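Long-range contact in 2-dehydropantoate 2-reductase (Porphyromonas gingivalis, PDB 2QYT), which probably catalyses the NADPH-dependent reduction of ketopantoate to pantoate, the second step of the route from 3-methyl-2-oxobutanoate to pantothenate: residues A[50-58]-A[68-76]. Sequence-based numbering, arbitrary orientation.
Sequences EAIRAAGGL and LARPTCVTD
Leu58 and Ala69 face each other as an antiparallel, hydrogen-bonded pair, a compact example of a helix followed, after a two-glycine turn, by a beta hairpin. Leu58 N donates to Ala69 O at 2.8 Å, and Ala69 N returns a bond to Leu58 O at 2.9 Å. Gly56, with positive phi, and Gly57 turn the chain from helix 46-55 into the strand; Gly57 CA lies 3.1 Å from Ala69 O, so the two backbones come close here.

Van der Waals contacts flank this pair. One methyl of Leu68, CD1, rests on the Gly57 peptide, 3.4 Å from Gly57 C, and also meets Ala55 CB, while CD2 comes near Ala55 O. Further along, Val74 points from edge strand 73-75 to the helix, its CG1 4.0 Å from Ile52 CG2; Trp42 and Leu49 also touch Val74.

Polar side-chain contact is slight. The Arg53 chain, bent at chi2 (-135°) and chi3, passes Val74 CG1 and brings NH1 to Val74 O at 3.1 Å, a weak bond at 130°. Glu50 lies at long salt-bridge range from the same guanidinium.

The chemistry implies that paired peptides close the hairpin, while aliphatic packing of Ile52 and Arg53 on Val74, more than charge, sets the helix against the edge strand of the Rossmann-type sheet.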
ATOM      1  N   GLU A  50     -19.433  13.226   0.777  1.00 16.89           N
ATOM      2  CA  GLU A  50     -20.846  13.585   0.550  1.00 17.08           C
ATOM      3  C   GLU A  50     -21.611  12.644  -0.409  1.00 15.89           C
ATOM      4  O   GLU A  50     -22.793  12.339  -0.162  1.00 14.51           O
ATOM      5  CB  GLU A  50     -21.023  15.072   0.184  1.00 18.00           C
ATOM      6  CG  GLU A  50     -20.795  16.013   1.432  1.00 24.06           C
ATOM      7  CD  GLU A  50     -21.594  15.576   2.743  1.00 32.00           C
ATOM      8  OE1 GLU A  50     -22.857  15.430   2.645  1.00 31.13           O
ATOM      9  OE2 GLU A  50     -20.964  15.377   3.854  1.00 31.12           O
ATOM     10  N   ALA A  51     -20.947  12.187  -1.481  1.00 14.81           N
ATOM     11  CA  ALA A  51     -21.570  11.286  -2.445  1.00 14.24           C
ATOM     12  C   ALA A  51     -21.833   9.902  -1.825  1.00 15.14           C
ATOM     13  O   ALA A  51     -22.839   9.259  -2.129  1.00 16.43           O
ATOM     14  CB  ALA A  51     -20.692  11.128  -3.667  1.00 14.96           C
ATOM     15  N   ILE A  52     -20.902   9.432  -1.008  1.00 15.09           N
ATOM     16  CA  ILE A  52     -21.050   8.176  -0.249  1.00 16.20           C
ATOM     17  C   ILE A  52     -22.269   8.288   0.662  1.00 16.03           C
ATOM     18  O   ILE A  52     -23.110   7.403   0.616  1.00 15.04           O
ATOM     19  CB  ILE A  52     -19.796   7.864   0.554  1.00 16.69           C
ATOM     20  CG1 ILE A  52     -18.645   7.581  -0.429  1.00 17.58           C
ATOM     21  CG2 ILE A  52     -19.990   6.677   1.495  1.00 16.28           C
ATOM     22  CD1 ILE A  52     -17.339   7.358   0.237  1.00 15.47           C
ATOM     23  N   ARG A  53     -22.403   9.392   1.410  1.00 16.75           N
ATOM     24  CA  ARG A  53     -23.536   9.501   2.348  1.00 18.55           C
ATOM     25  C   ARG A  53     -24.863   9.542   1.593  1.00 18.64           C
ATOM     26  O   ARG A  53     -25.861   8.998   2.064  1.00 20.19           O
ATOM     27  CB  ARG A  53     -23.404  10.681   3.361  1.00 18.64           C
ATOM     28  CG  ARG A  53     -22.077  10.628   4.158  1.00 21.02           C
ATOM     29  CD  ARG A  53     -22.108  10.878   5.681  1.00 23.02           C
ATOM     30  NE  ARG A  53     -21.597  12.197   6.003  1.00 27.07           N
ATOM     31  CZ  ARG A  53     -20.882  12.560   7.073  1.00 25.73           C
ATOM     32  NH1 ARG A  53     -20.530  11.726   8.052  1.00 23.82           N
ATOM     33  NH2 ARG A  53     -20.524  13.829   7.144  1.00 29.01           N
ATOM     34  N   ALA A  54     -24.887  10.223   0.452  1.00 18.38           N
ATOM     35  CA  ALA A  54     -26.106  10.334  -0.348  1.00 18.35           C
ATOM     36  C   ALA A  54     -26.522   8.998  -0.993  1.00 18.58           C
ATOM     37  O   ALA A  54     -27.721   8.681  -1.066  1.00 18.86           O
ATOM     38  CB  ALA A  54     -25.948  11.438  -1.417  1.00 17.46           C
ATOM     39  N   ALA A  55     -25.541   8.225  -1.464  1.00 18.21           N
ATOM     40  CA  ALA A  55     -25.823   6.916  -2.043  1.00 18.52           C
ATOM     41  C   ALA A  55     -26.074   5.891  -0.935  1.00 18.89           C
ATOM     42  O   ALA A  55     -26.528   4.790  -1.200  1.00 19.61           O
ATOM     43  CB  ALA A  55     -24.677   6.444  -2.951  1.00 17.29           C
ATOM     44  N   GLY A  56     -25.790   6.255   0.307  1.00 19.76           N
ATOM     45  CA  GLY A  56     -25.742   5.264   1.384  1.00 20.01           C
ATOM     46  C   GLY A  56     -24.630   4.216   1.200  1.00 20.28           C
ATOM     47  O   GLY A  56     -24.678   3.131   1.801  1.00 21.98           O
ATOM     48  N   GLY A  57     -23.608   4.493   0.395  1.00 18.78           N
ATOM     49  CA  GLY A  57     -22.504   3.547   0.340  1.00 17.60           C
ATOM     50  C   GLY A  57     -21.486   3.932  -0.697  1.00 17.79           C
ATOM     51  O   GLY A  57     -21.690   4.898  -1.423  1.00 17.20           O
ATOM     52  N   LEU A  58     -20.417   3.150  -0.777  1.00 16.80           N
ATOM     53  CA  LEU A  58     -19.388   3.347  -1.783  1.00 17.34           C
ATOM     54  C   LEU A  58     -19.622   2.362  -2.919  1.00 17.36           C
ATOM     55  O   LEU A  58     -19.753   1.149  -2.691  1.00 17.11           O
ATOM     56  CB  LEU A  58     -17.976   3.101  -1.186  1.00 16.52           C
ATOM     57  CG  LEU A  58     -16.762   3.163  -2.127  1.00 16.58           C
ATOM     58  CD1 LEU A  58     -16.604   4.528  -2.792  1.00 12.06           C
ATOM     59  CD2 LEU A  58     -15.498   2.806  -1.334  1.00 17.85           C
ATOM     60  N   LEU A  68     -22.614  -1.832  -4.499  1.00 15.79           N
ATOM     61  CA  LEU A  68     -22.625  -0.766  -3.523  1.00 17.31           C
ATOM     62  C   LEU A  68     -22.403  -1.323  -2.097  1.00 17.92           C
ATOM     63  O   LEU A  68     -23.228  -2.070  -1.597  1.00 17.75           O
ATOM     64  CB  LEU A  68     -23.955   0.028  -3.633  1.00 17.41           C
ATOM     65  CG  LEU A  68     -24.232   1.222  -2.706  1.00 19.05           C
ATOM     66  CD1 LEU A  68     -23.363   2.427  -3.126  1.00 19.08           C
ATOM     67  CD2 LEU A  68     -25.737   1.589  -2.790  1.00 20.17           C
ATOM     68  N   ALA A  69     -21.290  -0.955  -1.461  1.00 17.15           N
ATOM     69  CA  ALA A  69     -20.918  -1.455  -0.158  1.00 16.91           C
ATOM     70  C   ALA A  69     -21.346  -0.399   0.863  1.00 17.42           C
ATOM     71  O   ALA A  69     -21.123   0.806   0.659  1.00 17.40           O
ATOM     72  CB  ALA A  69     -19.372  -1.651  -0.106  1.00 16.28           C
ATOM     73  N   ARG A  70     -22.001  -0.847   1.936  1.00 17.55           N
ATOM     74  CA  ARG A  70     -22.485   0.072   2.945  0.50 16.75           C
ATOM     75  C   ARG A  70     -21.704  -0.110   4.235  1.00 16.41           C
ATOM     76  O   ARG A  70     -21.704  -1.186   4.816  1.00 14.95           O
ATOM     77  CB  ARG A  70     -23.982  -0.139   3.182  0.50 17.10           C
ATOM     78  CG  ARG A  70     -24.799  -0.062   1.880  0.50 16.88           C
ATOM     79  CD  ARG A  70     -26.242  -0.495   2.135  0.50 16.03           C
ATOM     80  NE  ARG A  70     -27.097  -0.414   0.956  0.50 13.16           N
ATOM     81  CZ  ARG A  70     -26.936  -1.120  -0.167  0.50 13.88           C
ATOM     82  NH1 ARG A  70     -25.881  -1.973  -0.343  0.50  8.27           N
ATOM     83  NH2 ARG A  70     -27.819  -0.924  -1.132  0.50  8.89           N
ATOM     84  N   PRO A  71     -21.037   0.964   4.695  1.00 16.84           N
ATOM     85  CA  PRO A  71     -20.194   0.797   5.875  1.00 16.44           C
ATOM     86  C   PRO A  71     -21.004   0.932   7.168  1.00 17.96           C
ATOM     87  O   PRO A  71     -22.130   1.426   7.153  1.00 18.59           O
ATOM     88  CB  PRO A  71     -19.232   1.987   5.766  1.00 18.06           C
ATOM     89  CG  PRO A  71     -20.108   3.105   5.191  1.00 16.10           C
ATOM     90  CD  PRO A  71     -21.107   2.383   4.249  1.00 16.14           C
ATOM     91  N   THR A  72     -20.429   0.511   8.289  1.00 17.96           N
ATOM     92  CA  THR A  72     -21.034   0.767   9.607  1.00 17.44           C
ATOM     93  C   THR A  72     -21.004   2.264   9.813  1.00 17.79           C
ATOM     94  O   THR A  72     -21.943   2.828  10.328  1.00 16.15           O
ATOM     95  CB  THR A  72     -20.243   0.087  10.745  1.00 16.43           C
ATOM     96  OG1 THR A  72     -20.011  -1.258  10.346  1.00 17.65           O
ATOM     97  CG2 THR A  72     -21.042   0.110  12.144  1.00 18.51           C
ATOM     98  N   CYS A  73     -19.902   2.892   9.424  1.00 18.83           N
ATOM     99  CA  CYS A  73     -19.772   4.300   9.715  1.00 19.29           C
ATOM    100  C   CYS A  73     -18.877   4.886   8.646  1.00 18.69           C
ATOM    101  O   CYS A  73     -17.911   4.251   8.220  1.00 17.81           O
ATOM    102  CB  CYS A  73     -19.214   4.486  11.149  1.00 19.43           C
ATOM    103  SG  CYS A  73     -18.695   6.175  11.563  1.00 21.91           S
ATOM    104  N   VAL A  74     -19.239   6.081   8.173  1.00 18.54           N
ATOM    105  CA  VAL A  74     -18.383   6.829   7.258  1.00 17.96           C
ATOM    106  C   VAL A  74     -18.425   8.292   7.689  1.00 17.49           C
ATOM    107  O   VAL A  74     -19.487   8.839   7.989  1.00 16.50           O
ATOM    108  CB  VAL A  74     -18.766   6.672   5.740  1.00 18.08           C
ATOM    109  CG1 VAL A  74     -20.196   7.270   5.486  1.00 17.39           C
ATOM    110  CG2 VAL A  74     -17.739   7.419   4.844  1.00 14.96           C
ATOM    111  N   THR A  75     -17.244   8.913   7.724  1.00 16.88           N
ATOM    112  CA  THR A  75     -17.114  10.247   8.302  1.00 15.83           C
ATOM    113  C   THR A  75     -15.786  10.868   7.863  1.00 16.38           C
ATOM    114  O   THR A  75     -14.951  10.149   7.345  1.00 17.32           O
ATOM    115  CB  THR A  75     -17.285  10.227   9.876  1.00 15.42           C
ATOM    116  OG1 THR A  75     -17.142  11.541  10.355  1.00 11.11           O
ATOM    117  CG2 THR A  75     -16.244   9.340  10.611  1.00 16.09           C
ATOM    118  N   ASP A  76     -15.620  12.195   8.017  1.00 16.83           N
ATOM    119  CA  ASP A  76     -14.296  12.834   7.853  1.00 17.47           C
ATOM    120  C   ASP A  76     -13.581  12.998   9.186  1.00 16.31           C
ATOM    121  O   ASP A  76     -12.515  13.572   9.230  1.00 14.98           O
ATOM    122  CB  ASP A  76     -14.360  14.193   7.095  1.00 16.78           C
ATOM    123  CG  ASP A  76     -15.345  15.149   7.686  1.00 21.14           C
ATOM    124  OD1 ASP A  76     -15.921  14.847   8.751  1.00 22.83           O
ATOM    125  OD2 ASP A  76     -15.547  16.228   7.084  1.00 24.84           O
TER